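Local coordinates for myroilysin (Myroides profundi, PDB 5CZW), which is an astacin-family (M12A) zinc metallopeptidase that probably cleaves proteins internally, here held latent by its propeptide through a cysteine-switch mechanism, at residues 89-94 / 117-122. The protein carries 1 engineered substitution. Sequence-based numbering, arbitrary orientation.
Sequences IRVTFT and MNFGWF
Asn118 meets Thr92 and Thr94 where the parallel pairing of strands 89-92 and 117-118 runs out, a clear case of a side chain continuing a backbone ladder. Up to that point the strands are joined by the hydrogen bonds Met117 N to Arg90 O, Thr92 N to Met117 O and Phe119 N to Thr92 O, the last at 2.9 Å. With CG anti to the backbone N (chi1 -171°), Asn118 reaches across Thr92 to the turning chain at Thr94. Its OD1 accepts twice: Thr94 N, 2.8 Å away, lies in the carbonyl plane on a lone pair, whereas Thr92 OG1, at 2.7 Å, is tilted from that plane. ND2 gives a nearly straight bond (167°) to Thr94 O at 3.0 Å, almost in the amide plane, and a second to Gly98 O. Gripped at both ends, the amide has its flip fixed.

On the face carrying Val91 and Met117 the contact is apolar, and Phe119 and Phe93, just past the strand ends, extend it. Val91 CG2 lies 4.0 Å from Met117 SD, the two side chains running alongside, while the bend at chi3 (-62°) brings Met117 CE to Ile89 CG2. Val91 CG1 meets the edge of the Phe119 ring, 3.6 Å from CD2, and Phe93 CD1 packs against Phe119 CB. Met117 also touches Phe139, and Phe119 Glu138, on helix 128-143, which bears zinc ligands His137 and His141: the beta-sheet packs on the HExxH active-site helix, as in the N-terminal subdomain of metzincins.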
loop_
_atom_site.group_PDB
_atom_site.type_symbol
_atom_site.label_atom_id
_atom_site.label_comp_id
_atom_site.label_asym_id
_atom_site.label_seq_id
_atom_site.Cartn_x
_atom_site.Cartn_y
_atom_site.Cartn_z
ATOM N N ILE A 89 11.707 -0.262 7.340
ATOM C CA ILE A 89 10.759 -0.519 6.224
ATOM C C ILE A 89 11.533 -1.318 5.234
ATOM O O ILE A 89 12.631 -0.976 4.823
ATOM C CB ILE A 89 10.231 0.774 5.616
ATOM C CG1 ILE A 89 9.358 1.482 6.686
ATOM C CG2 ILE A 89 9.418 0.506 4.337
ATOM C CD1 ILE A 89 8.957 2.867 6.304
ATOM N N ARG A 90 10.924 -2.450 4.862
ATOM C CA ARG A 90 11.573 -3.441 3.954
ATOM C C ARG A 90 10.650 -3.703 2.751
ATOM O O ARG A 90 9.529 -4.209 2.896
ATOM C CB ARG A 90 11.948 -4.749 4.639
ATOM C CG ARG A 90 12.902 -4.483 5.826
ATOM C CD ARG A 90 13.277 -5.758 6.601
ATOM N NE ARG A 90 12.156 -6.336 7.264
ATOM C CZ ARG A 90 11.701 -5.984 8.438
ATOM N NH1 ARG A 90 12.235 -5.007 9.057
ATOM N NH2 ARG A 90 10.626 -6.593 8.959
ATOM N N VAL A 91 11.072 -3.165 1.620
ATOM C CA VAL A 91 10.239 -3.085 0.399
ATOM C C VAL A 91 10.658 -4.173 -0.648
ATOM O O VAL A 91 11.855 -4.304 -1.061
ATOM C CB VAL A 91 10.470 -1.734 -0.311
ATOM C CG1 VAL A 91 9.555 -1.711 -1.549
ATOM C CG2 VAL A 91 10.268 -0.585 0.645
ATOM N N THR A 92 9.705 -5.008 -0.988
ATOM C CA THR A 92 9.863 -5.918 -2.115
ATOM C C THR A 92 9.083 -5.524 -3.339
ATOM O O THR A 92 8.229 -4.651 -3.265
ATOM C CB THR A 92 9.498 -7.334 -1.689
ATOM O OG1 THR A 92 8.233 -7.321 -1.076
ATOM C CG2 THR A 92 10.581 -7.906 -0.698
ATOM N N PHE A 93 9.359 -6.274 -4.428
ATOM C CA PHE A 93 8.812 -6.000 -5.747
ATOM C C PHE A 93 8.239 -7.285 -6.321
ATOM O O PHE A 93 8.469 -7.633 -7.548
ATOM C CB PHE A 93 9.898 -5.429 -6.629
ATOM C CG PHE A 93 10.365 -4.100 -6.125
ATOM C CD1 PHE A 93 9.668 -2.895 -6.438
ATOM C CD2 PHE A 93 11.443 -4.042 -5.323
ATOM C CE1 PHE A 93 10.117 -1.688 -5.920
ATOM C CE2 PHE A 93 11.843 -2.826 -4.806
ATOM C CZ PHE A 93 11.169 -1.694 -5.093
ATOM N N THR A 94 7.495 -7.970 -5.488
ATOM C CA THR A 94 7.004 -9.313 -5.898
ATOM C C THR A 94 5.802 -9.082 -6.804
ATOM O O THR A 94 4.729 -8.603 -6.368
ATOM C CB THR A 94 6.615 -10.111 -4.662
ATOM O OG1 THR A 94 7.769 -10.300 -3.822
ATOM C CG2 THR A 94 5.988 -11.413 -5.047
ATOM N N MET A 117 6.537 -3.896 3.066
ATOM C CA MET A 117 5.872 -3.208 1.956
ATOM C C MET A 117 6.160 -4.001 0.667
ATOM O O MET A 117 7.256 -4.568 0.509
ATOM C CB MET A 117 6.482 -1.818 1.809
ATOM C CG MET A 117 5.829 -0.946 0.727
ATOM S SD MET A 117 6.518 0.736 0.617
ATOM C CE MET A 117 6.147 1.426 2.223
ATOM N N ASN A 118 5.227 -4.000 -0.296
ATOM C CA ASN A 118 5.458 -4.651 -1.603
ATOM C C ASN A 118 4.825 -3.744 -2.683
ATOM O O ASN A 118 3.786 -3.200 -2.509
ATOM C CB ASN A 118 4.812 -5.999 -1.664
ATOM C CG ASN A 118 5.202 -6.793 -2.892
ATOM O OD1 ASN A 118 6.395 -7.126 -3.048
ATOM N ND2 ASN A 118 4.274 -6.995 -3.848
ATOM N N PHE A 119 5.525 -3.681 -3.813
ATOM C CA PHE A 119 4.986 -3.093 -5.025
ATOM C C PHE A 119 4.844 -4.252 -6.024
ATOM O O PHE A 119 5.830 -4.857 -6.421
ATOM C CB PHE A 119 5.966 -2.076 -5.498
ATOM C CG PHE A 119 5.955 -0.842 -4.659
ATOM C CD1 PHE A 119 4.818 -0.063 -4.593
ATOM C CD2 PHE A 119 6.994 -0.569 -3.838
ATOM C CE1 PHE A 119 4.836 1.059 -3.766
ATOM C CE2 PHE A 119 7.044 0.524 -3.002
ATOM C CZ PHE A 119 5.943 1.347 -2.956
ATOM N N GLY A 120 3.604 -4.495 -6.375
ATOM C CA GLY A 120 3.297 -5.678 -7.167
ATOM C C GLY A 120 3.269 -5.563 -8.671
ATOM O O GLY A 120 3.002 -6.598 -9.312
ATOM N N TRP A 121 3.399 -4.360 -9.213
ATOM C CA TRP A 121 3.218 -4.168 -10.669
ATOM C C TRP A 121 4.103 -3.167 -11.366
ATOM O O TRP A 121 3.829 -2.824 -12.564
ATOM C CB TRP A 121 1.762 -3.856 -10.970
ATOM C CG TRP A 121 1.187 -2.617 -10.287
ATOM C CD1 TRP A 121 1.399 -1.339 -10.625
ATOM C CD2 TRP A 121 0.363 -2.572 -9.104
ATOM N NE1 TRP A 121 0.754 -0.494 -9.783
ATOM C CE2 TRP A 121 0.113 -1.238 -8.826
ATOM C CE3 TRP A 121 -0.188 -3.549 -8.256
ATOM C CZ2 TRP A 121 -0.684 -0.837 -7.740
ATOM C CZ3 TRP A 121 -0.993 -3.168 -7.234
ATOM C CH2 TRP A 121 -1.233 -1.833 -6.978
ATOM N N PHE A 122 5.155 -2.730 -10.752
ATOM C CA PHE A 122 6.042 -1.798 -11.404
ATOM C C PHE A 122 7.003 -2.569 -12.349
ATOM O O PHE A 122 7.418 -3.715 -12.100
ATOM C CB PHE A 122 6.834 -0.997 -10.398
ATOM C CG PHE A 122 6.065 -0.076 -9.512
ATOM C CD1 PHE A 122 4.877 0.503 -9.875
ATOM C CD2 PHE A 122 6.616 0.254 -8.293
ATOM C CE1 PHE A 122 4.235 1.381 -9.022
ATOM C CE2 PHE A 122 6.031 1.171 -7.513
ATOM C CZ PHE A 122 4.838 1.763 -7.913
#